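Local coordinates for prolyl oligopeptidase (Galerina marginata, PDB 5N4B), which cleaves peptides after proline and joins peptide ends into macrocycles, serving as the dual-function peptidase and macrocyclase of amanitin toxin biosynthesis, at residues Tyr273-Tyr277 against Gly301-Arg305; Pro334-Val338 against Asp359-Val365; Lys280-Lys284 against Ala619-Glu623. The protein carries 1 engineered substitution. One frame throughout, in Å; residues are numbered along the deposited sequence.

Contact 1 (Tyr273-Tyr277 against Gly301-Arg305); sequences YLYLY and GIHWR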
loop_
_atom_site.group_PDB
_atom_site.type_symbol
_atom_site.label_atom_id
_atom_site.label_comp_id
_atom_site.label_asym_id
_atom_site.label_seq_id
_atom_site.Cartn_x
_atom_site.Cartn_y
_atom_site.Cartn_z
ATOM N N TYR A 273 -17.617 24.317 0.325
ATOM C CA TYR A 273 -16.170 24.424 0.379
ATOM C C TYR A 273 -15.499 23.455 -0.573
ATOM O O TYR A 273 -15.966 22.330 -0.799
ATOM C CB TYR A 273 -15.657 24.144 1.795
ATOM C CG TYR A 273 -16.033 25.157 2.815
ATOM C CD1 TYR A 273 -15.620 26.470 2.696
ATOM C CD2 TYR A 273 -16.745 24.776 3.934
ATOM C CE1 TYR A 273 -15.915 27.390 3.666
ATOM C CE2 TYR A 273 -17.086 25.701 4.919
ATOM C CZ TYR A 273 -16.666 27.020 4.756
ATOM O OH TYR A 273 -16.976 27.922 5.757
ATOM N N LEU A 274 -14.404 23.934 -1.121
ATOM C CA LEU A 274 -13.398 23.148 -1.817
ATOM C C LEU A 274 -12.110 23.247 -1.014
ATOM O O LEU A 274 -11.634 24.346 -0.708
ATOM C CB LEU A 274 -13.184 23.710 -3.222
ATOM C CG LEU A 274 -12.022 23.155 -4.043
ATOM C CD1 LEU A 274 -12.236 21.728 -4.335
ATOM C CD2 LEU A 274 -11.898 23.975 -5.334
ATOM N N TYR A 275 -11.498 22.115 -0.749
ATOM C CA TYR A 275 -10.268 22.057 -0.001
ATOM C C TYR A 275 -9.118 21.624 -0.883
ATOM O O TYR A 275 -9.266 20.708 -1.714
ATOM C CB TYR A 275 -10.426 21.055 1.120
ATOM C CG TYR A 275 -11.602 21.276 2.044
ATOM C CD1 TYR A 275 -11.602 22.290 3.016
ATOM C CD2 TYR A 275 -12.739 20.477 1.982
ATOM C CE1 TYR A 275 -12.662 22.471 3.862
ATOM C CE2 TYR A 275 -13.800 20.670 2.868
ATOM C CZ TYR A 275 -13.737 21.674 3.795
ATOM O OH TYR A 275 -14.806 21.817 4.646
ATOM N N LEU A 276 -7.955 22.271 -0.693
ATOM C CA LEU A 276 -6.727 21.914 -1.393
ATOM C C LEU A 276 -5.666 21.534 -0.396
ATOM O O LEU A 276 -5.371 22.301 0.530
ATOM C CB LEU A 276 -6.223 23.094 -2.210
ATOM C CG LEU A 276 -4.906 22.886 -2.991
ATOM C CD1 LEU A 276 -5.089 22.005 -4.182
ATOM C CD2 LEU A 276 -4.311 24.246 -3.406
ATOM N N TYR A 277 -5.103 20.360 -0.593
ATOM C CA TYR A 277 -3.974 19.882 0.174
ATOM C C TYR A 277 -2.727 19.966 -0.706
ATOM O O TYR A 277 -2.784 19.741 -1.926
ATOM C CB TYR A 277 -4.138 18.421 0.560
ATOM C CG TYR A 277 -5.432 18.064 1.275
ATOM C CD1 TYR A 277 -5.729 18.531 2.517
ATOM C CD2 TYR A 277 -6.306 17.184 0.702
ATOM C CE1 TYR A 277 -6.902 18.184 3.139
ATOM C CE2 TYR A 277 -7.482 16.828 1.333
ATOM C CZ TYR A 277 -7.761 17.318 2.562
ATOM O OH TYR A 277 -8.923 16.910 3.223
ATOM N N GLY A 301 -10.068 30.936 -11.506
ATOM C CA GLY A 301 -9.809 32.073 -10.631
ATOM C C GLY A 301 -10.254 31.878 -9.192
ATOM O O GLY A 301 -10.750 32.813 -8.568
ATOM N N ILE A 302 -10.122 30.676 -8.663
ATOM C CA ILE A 302 -10.594 30.381 -7.311
ATOM C C ILE A 302 -9.814 31.179 -6.280
ATOM O O ILE A 302 -8.581 31.270 -6.325
ATOM C CB ILE A 302 -10.428 28.877 -7.087
ATOM C CG1 ILE A 302 -11.493 28.136 -7.830
ATOM C CG2 ILE A 302 -10.544 28.547 -5.603
ATOM C CD1 ILE A 302 -11.126 26.702 -8.019
ATOM N N HIS A 303 -10.529 31.689 -5.282
ATOM C CA HIS A 303 -9.938 32.408 -4.176
ATOM C C HIS A 303 -9.634 31.410 -3.052
ATOM O O HIS A 303 -10.549 30.877 -2.425
ATOM C CB HIS A 303 -10.852 33.522 -3.711
ATOM C CG HIS A 303 -10.275 34.313 -2.598
ATOM N ND1 HIS A 303 -8.936 34.642 -2.539
ATOM C CD2 HIS A 303 -10.838 34.824 -1.483
ATOM C CE1 HIS A 303 -8.701 35.318 -1.432
ATOM N NE2 HIS A 303 -9.837 35.457 -0.780
ATOM N N TRP A 304 -8.351 31.200 -2.777
ATOM C CA TRP A 304 -7.923 30.334 -1.683
ATOM C C TRP A 304 -7.676 31.130 -0.423
ATOM O O TRP A 304 -6.869 32.069 -0.425
ATOM C CB TRP A 304 -6.643 29.615 -2.062
ATOM C CG TRP A 304 -6.762 28.740 -3.207
ATOM C CD1 TRP A 304 -6.225 28.919 -4.458
ATOM C CD2 TRP A 304 -7.502 27.513 -3.266
ATOM N NE1 TRP A 304 -6.567 27.895 -5.258
ATOM C CE2 TRP A 304 -7.352 27.003 -4.570
ATOM C CE3 TRP A 304 -8.260 26.786 -2.332
ATOM C CZ2 TRP A 304 -7.917 25.804 -4.965
ATOM C CZ3 TRP A 304 -8.828 25.570 -2.759
ATOM C CH2 TRP A 304 -8.656 25.120 -4.053
ATOM N N ARG A 305 -8.282 30.677 0.680
ATOM C CA ARG A 305 -7.917 31.105 2.012
ATOM C C ARG A 305 -6.846 30.156 2.545
ATOM O O ARG A 305 -7.075 28.945 2.646
ATOM C CB ARG A 305 -9.124 31.077 2.939
ATOM C CG ARG A 305 -8.842 31.533 4.357
ATOM C CD ARG A 305 -10.082 31.591 5.166
ATOM N NE ARG A 305 -9.801 32.023 6.516
ATOM C CZ ARG A 305 -10.743 32.278 7.427
ATOM N NH1 ARG A 305 -12.026 32.146 7.139
ATOM N NH2 ARG A 305 -10.393 32.684 8.645
#

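Contact 2 (Pro334-Val338 against Asp359-Val365); sequences PQYKV and DAKLAQV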
loop_
_atom_site.group_PDB
_atom_site.type_symbol
_atom_site.label_atom_id
_atom_site.label_comp_id
_atom_site.label_asym_id
_atom_site.label_seq_id
_atom_site.Cartn_x
_atom_site.Cartn_y
_atom_site.Cartn_z
ATOM N N PRO A 334 1.116 13.740 18.294
ATOM C CA PRO A 334 1.683 12.679 17.463
ATOM C C PRO A 334 0.817 11.463 17.314
ATOM O O PRO A 334 0.998 10.722 16.331
ATOM C CB PRO A 334 3.018 12.375 18.128
ATOM C CG PRO A 334 2.909 12.872 19.482
ATOM C CD PRO A 334 1.989 14.081 19.423
ATOM N N GLN A 335 -0.162 11.218 18.198
ATOM C CA GLN A 335 -1.087 10.103 18.057
ATOM C C GLN A 335 -2.386 10.499 17.367
ATOM O O GLN A 335 -3.301 9.663 17.251
ATOM C CB GLN A 335 -1.395 9.505 19.426
ATOM C CG GLN A 335 -0.210 8.896 20.111
ATOM C CD GLN A 335 0.066 7.509 19.734
ATOM O OE1 GLN A 335 -0.212 7.046 18.652
ATOM N NE2 GLN A 335 0.666 6.781 20.686
ATOM N N TYR A 336 -2.461 11.732 16.869
ATOM C CA TYR A 336 -3.594 12.306 16.154
ATOM C C TYR A 336 -4.768 12.636 17.074
ATOM O O TYR A 336 -4.891 12.122 18.187
ATOM C CB TYR A 336 -3.995 11.453 14.947
ATOM C CG TYR A 336 -3.044 11.450 13.784
ATOM C CD1 TYR A 336 -1.873 10.703 13.803
ATOM C CD2 TYR A 336 -3.310 12.206 12.650
ATOM C CE1 TYR A 336 -1.007 10.682 12.702
ATOM C CE2 TYR A 336 -2.437 12.190 11.568
ATOM C CZ TYR A 336 -1.301 11.426 11.618
ATOM O OH TYR A 336 -0.384 11.366 10.555
ATOM N N LYS A 337 -5.656 13.480 16.559
ATOM C CA LYS A 337 -6.811 14.012 17.288
ATOM C C LYS A 337 -7.741 14.662 16.277
ATOM O O LYS A 337 -7.409 14.772 15.105
ATOM C CB LYS A 337 -6.402 15.022 18.366
ATOM C CG LYS A 337 -5.759 16.277 17.827
ATOM C CD LYS A 337 -5.432 17.270 18.902
ATOM C CE LYS A 337 -4.680 18.466 18.370
ATOM N NZ LYS A 337 -4.476 19.465 19.497
ATOM N N VAL A 338 -8.915 15.069 16.720
ATOM C CA VAL A 338 -9.837 15.841 15.885
ATOM C C VAL A 338 -9.907 17.242 16.436
ATOM O O VAL A 338 -10.214 17.420 17.633
ATOM C CB VAL A 338 -11.253 15.245 15.820
ATOM C CG1 VAL A 338 -12.152 16.110 14.940
ATOM C CG2 VAL A 338 -11.244 13.811 15.338
ATOM N N ASP A 359 -1.760 7.109 24.126
ATOM C CA ASP A 359 -1.273 5.764 23.807
ATOM C C ASP A 359 -2.199 5.007 22.844
ATOM O O ASP A 359 -2.329 3.768 22.914
ATOM C CB ASP A 359 -1.065 4.968 25.091
ATOM C CG ASP A 359 0.066 5.526 25.953
ATOM O OD1 ASP A 359 1.246 5.621 25.499
ATOM O OD2 ASP A 359 -0.261 5.902 27.084
ATOM N N ALA A 360 -2.928 5.727 21.997
ATOM C CA ALA A 360 -3.617 5.051 20.912
ATOM C C ALA A 360 -3.726 6.033 19.761
ATOM O O ALA A 360 -4.150 7.167 19.958
ATOM C CB ALA A 360 -5.010 4.588 21.298
ATOM N N LYS A 361 -3.399 5.584 18.562
ATOM C CA LYS A 361 -3.426 6.419 17.381
ATOM C C LYS A 361 -4.845 6.506 16.854
ATOM O O LYS A 361 -5.513 5.505 16.611
ATOM C CB LYS A 361 -2.515 5.809 16.323
ATOM C CG LYS A 361 -2.451 6.610 15.042
ATOM C CD LYS A 361 -1.572 5.923 14.016
ATOM C CE LYS A 361 -1.376 6.731 12.833
ATOM N NZ LYS A 361 -0.643 5.921 11.808
ATOM N N LEU A 362 -5.284 7.715 16.586
ATOM C CA LEU A 362 -6.556 7.923 15.900
ATOM C C LEU A 362 -6.285 7.728 14.410
ATOM O O LEU A 362 -5.607 8.551 13.776
ATOM C CB LEU A 362 -7.093 9.310 16.201
ATOM C CG LEU A 362 -8.403 9.677 15.496
ATOM C CD1 LEU A 362 -9.538 8.764 15.968
ATOM C CD2 LEU A 362 -8.732 11.120 15.680
ATOM N N ALA A 363 -6.790 6.645 13.853
ATOM C CA ALA A 363 -6.448 6.223 12.486
ATOM C C ALA A 363 -7.427 6.714 11.439
ATOM O O ALA A 363 -7.017 6.969 10.300
ATOM C CB ALA A 363 -6.394 4.694 12.431
ATOM N N GLN A 364 -8.706 6.815 11.776
ATOM C CA GLN A 364 -9.734 7.211 10.817
ATOM C C GLN A 364 -10.923 7.794 11.571
ATOM O O GLN A 364 -11.291 7.270 12.638
ATOM C CB GLN A 364 -10.185 5.979 10.023
ATOM C CG GLN A 364 -11.094 6.322 8.841
ATOM C CD GLN A 364 -11.671 5.135 8.078
ATOM O OE1 GLN A 364 -11.517 3.977 8.430
ATOM N NE2 GLN A 364 -12.446 5.451 7.070
ATOM N N VAL A 365 -11.562 8.821 11.009
ATOM C CA VAL A 365 -12.807 9.374 11.551
ATOM C C VAL A 365 -13.686 9.722 10.374
ATOM O O VAL A 365 -13.256 10.491 9.497
ATOM C CB VAL A 365 -12.615 10.628 12.432
ATOM C CG1 VAL A 365 -13.955 11.096 12.974
ATOM C CG2 VAL A 365 -11.717 10.380 13.611
HETATM O O HOH W 1 -5.256 9.801 19.602
#

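Contact 3 (Lys280-Lys284 against Ala619-Glu623); sequences KDTSK and AWISE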
loop_
_atom_site.group_PDB
_atom_site.type_symbol
_atom_site.label_atom_id
_atom_site.label_comp_id
_atom_site.label_asym_id
_atom_site.label_seq_id
_atom_site.Cartn_x
_atom_site.Cartn_y
_atom_site.Cartn_z
ATOM N N LYS A 280 4.893 18.225 -0.012
ATOM C CA LYS A 280 6.241 18.463 -0.576
ATOM C C LYS A 280 7.144 17.232 -0.575
ATOM O O LYS A 280 8.195 17.263 -1.229
ATOM C CB LYS A 280 6.935 19.615 0.154
ATOM C CG LYS A 280 7.255 19.368 1.599
ATOM C CD LYS A 280 8.133 20.477 2.137
ATOM C CE LYS A 280 8.520 20.185 3.585
ATOM N NZ LYS A 280 9.388 21.293 4.119
ATOM N N ASP A 281 6.776 16.179 0.130
ATOM C CA ASP A 281 7.578 14.974 0.348
ATOM C C ASP A 281 6.648 13.910 0.943
ATOM O O ASP A 281 5.417 14.063 0.885
ATOM C CB ASP A 281 8.765 15.296 1.283
ATOM C CG ASP A 281 8.351 15.800 2.655
ATOM O OD1 ASP A 281 7.271 15.497 3.155
ATOM O OD2 ASP A 281 9.132 16.536 3.325
ATOM N N THR A 282 7.191 12.831 1.474
ATOM C CA THR A 282 6.407 11.761 2.032
ATOM C C THR A 282 6.217 11.812 3.478
ATOM O O THR A 282 5.799 10.849 4.089
ATOM C CB THR A 282 7.006 10.395 1.682
ATOM O OG1 THR A 282 8.335 10.319 2.138
ATOM C CG2 THR A 282 6.941 10.203 0.287
ATOM N N SER A 283 6.582 12.913 4.072
ATOM C CA SER A 283 6.357 13.147 5.389
ATOM C C SER A 283 4.815 13.435 5.328
ATOM O O SER A 283 4.231 13.899 4.322
ATOM C CB SER A 283 7.159 14.313 5.969
ATOM O OG SER A 283 6.538 15.499 5.741
ATOM N N LYS A 284 4.251 13.171 6.407
ATOM C CA LYS A 284 2.854 13.367 6.590
ATOM C C LYS A 284 2.499 14.810 6.977
ATOM O O LYS A 284 1.643 15.076 7.785
ATOM C CB LYS A 284 2.402 12.425 7.676
ATOM C CG LYS A 284 2.666 10.999 7.334
ATOM C CD LYS A 284 1.795 10.613 6.179
ATOM C CE LYS A 284 0.556 9.912 6.690
ATOM N NZ LYS A 284 -0.665 10.018 5.875
ATOM N N ALA A 619 11.236 12.294 -3.274
ATOM C CA ALA A 619 10.249 12.396 -2.194
ATOM C C ALA A 619 10.660 11.621 -0.967
ATOM O O ALA A 619 10.131 11.890 0.126
ATOM C CB ALA A 619 8.911 11.907 -2.691
ATOM N N TRP A 620 11.588 10.667 -1.091
ATOM C CA TRP A 620 12.013 9.868 0.049
ATOM C C TRP A 620 13.176 10.486 0.828
ATOM O O TRP A 620 13.659 9.869 1.784
ATOM C CB TRP A 620 12.414 8.465 -0.393
ATOM C CG TRP A 620 11.468 7.788 -1.295
ATOM C CD1 TRP A 620 10.125 7.981 -1.415
ATOM C CD2 TRP A 620 11.833 6.802 -2.253
ATOM N NE1 TRP A 620 9.629 7.162 -2.404
ATOM C CE2 TRP A 620 10.665 6.422 -2.928
ATOM C CE3 TRP A 620 13.041 6.207 -2.602
ATOM C CZ2 TRP A 620 10.690 5.469 -3.959
ATOM C CZ3 TRP A 620 13.069 5.278 -3.616
ATOM C CH2 TRP A 620 11.921 4.930 -4.284
ATOM N N ILE A 621 13.652 11.656 0.443
ATOM C CA ILE A 621 14.625 12.359 1.267
ATOM C C ILE A 621 14.088 12.587 2.676
ATOM O O ILE A 621 14.859 12.559 3.642
ATOM C CB ILE A 621 15.049 13.650 0.565
ATOM C CG1 ILE A 621 15.945 13.288 -0.626
ATOM C CG2 ILE A 621 15.773 14.556 1.520
ATOM C CD1 ILE A 621 16.211 14.490 -1.557
ATOM N N SER A 622 12.776 12.782 2.834
ATOM C CA SER A 622 12.225 12.934 4.177
ATOM C C SER A 622 12.324 11.649 4.986
ATOM O O SER A 622 12.208 11.698 6.216
ATOM C CB SER A 622 10.778 13.392 4.094
ATOM O OG SER A 622 10.017 12.506 3.341
ATOM N N GLU A 623 12.522 10.504 4.336
ATOM C CA GLU A 623 12.666 9.212 4.976
ATOM C C GLU A 623 14.102 8.777 5.203
ATOM O O GLU A 623 14.409 8.201 6.247
ATOM C CB GLU A 623 11.976 8.118 4.163
ATOM C CG GLU A 623 11.812 6.803 4.906
ATOM C CD GLU A 623 10.785 6.835 6.069
ATOM O OE1 GLU A 623 10.043 7.825 6.167
ATOM O OE2 GLU A 623 10.767 5.863 6.878
#

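Contact 1 (Tyr273-Tyr277 against Gly301-Arg305)
L276 on strand 273-279 and W304 in the loop leading to strand 305-308 have their alpha carbons 8.5 Å apart, and no backbone hydrogen bond joins the two segments. Both belong to one blade of the beta-propeller, a four-stranded antiparallel sheet in which strand 287-292 runs between them: L276 pairs with W289 and L274 with A291, while R305 pairs with V290 from the other flank. The contact is therefore made by side chains that span an intervening strand, a simple illustration of how the residues leading into a blade's outermost strand can pack on its second strand. W304 does most of the spanning. Its CG stands anti to the carbonyl carbon (chi1 -62°), and although the CB does not point at the strand, the far rim of the six-membered ring comes down on it. L276 presents its CB over one face of that ring in a CH-pi contact, 4.0 Å from the centroid and 28° off the normal. The closest approach of this pair is L276 CB to W304 CZ3, 3.6 Å. L274 meets the same rim obliquely, its CD2 lying 3.7 Å from W304 CH2. The opposite face of the indole is covered from within its own segment by I302, whose CG2 sits 3.7 Å above the ring plane. The indole is thus held between a leucine and an isoleucine, and it also meets the ring of W289. Around this group, V252 of the preceding blade touches I302 and W304. Y275, on the other face of the strand, packs on I317 of the following blade. A final apolar touch completes the contact: L274 and I302 cross at about a right angle, with L274 CD2 3.9 Å from I302 CD1.

Contact 2 (Pro334-Val338 against Asp359-Val365)
Two neighbouring propeller blades meet where the turn carrying Q335 and Y336, and V338 just inside strand 337-342, lie beside L362 and V365 of strand 361-368, the first strand of the next blade. The segments run in roughly the same direction, 36° apart, and one backbone bond joins them: L362 N donates to Q335 O at 2.9 Å. It is nearly straight, 163° at the hydrogen, and the same carbonyl receives a CA-H contact from K361. Beside it a water lies 2.7 Å from Y336 O and 2.9 Å from A360 O; it can donate to either, though more acceptors than protons surround it. The Q335 side chain bends at chi2 (-85°) and crosses K361 at about a right angle. Its OE1 rests 3.5 Å from K361 CB, while NE2 is bonded to K358 O, which fixes the rotation of the amide. Y336 and K361 lie side by side, CE1 of the ring 4.0 Å from the lysine CE. Both polar ends find partners elsewhere: Y336 OH binds D314, and K361 NZ reaches G532 O in the hydrolase part of the chain. Farther along, the contact turns apolar. V338 CG2 packs 3.7 Å from L362 CD2 and reaches tip to tip toward V365 CG2, at 3.9 Å. I318, from the first strand of the earlier blade, touches both valines. Between L362 and V365, A363 and Q364 both face I376 in a classic beta bulge. An apolar seam with polar, water-bridged contacts at one end joins successive blades here, side by side in the beta-propeller of a prolyl oligopeptidase.

Contact 3 (Lys280-Lys284 against Ala619-Glu623)
D281 and A619 bring their alpha carbons to 4.5 Å, where the loop after strand 273-279 meets a 3-10 turn that runs into the short helix 621-624. The approach widens to 6.0 Å between the alpha carbons of S283 and S622, and the one backbone link, T282 N to A619 O, is a weak hydrogen bond. T282 is the central side chain. Its OG1 occupies the crowded position between the backbone N and the carbonyl carbon (chi1 57°), which turns the hydroxyl to the helix start. There T282 OG1 lies 3.0 Å from S622 OG. It is also 3.1 Å from A619 O, so one hydroxyl sits between two oxygens of the other segment. The methyl branch goes elsewhere: T282 CG2 packs 4.0 Å from A619 CB and comes to the edge of the W620 ring, near its plane. On the flank of T282, the carboxylate of D281 lies against the CB of S622, with OD2 3.6 Å away. Its other oxygen is gripped within the loop. D281 OD1 accepts from S283 N, closing an Asx turn, and from S283 OG at 2.7 Å. The backbone donor approaches from above the carboxylate plane, the hydroxyl on the syn side, and together they hold the group in place against the helix. At the end of the helical segment, E623 is held by K547 in a salt bridge and by a hydrogen bond with H539, and F500 meets the W620 ring edge-to-face. Such a loop-to-helix meeting is part of the interface between propeller and alpha/beta-hydrolase domains in the closed form of a prolyl oligopeptidase, beside the catalytic centre.

Read together, the three contacts show one propeller joined at successive levels: within a blade (contact 1), between blades (contact 2) and across to the catalytic domain (contact 3). Contacts 1 and 3 adjoin in the sequence, since strand 273-279, which carries Y273-Y277, runs directly into the loop K280-K284, yet their centres are 24 Å apart. Contact 2 is nested inside the long chain loop closed by contact 3, and the two touch where Y336 OH packs 4.1 Å from K284 CB. Contact 3 alone approaches the catalytic site: the W620 side chain is about 7 Å from that of A578, the engineered replacement of a charge-relay residue, and about 8 Å from that of D662.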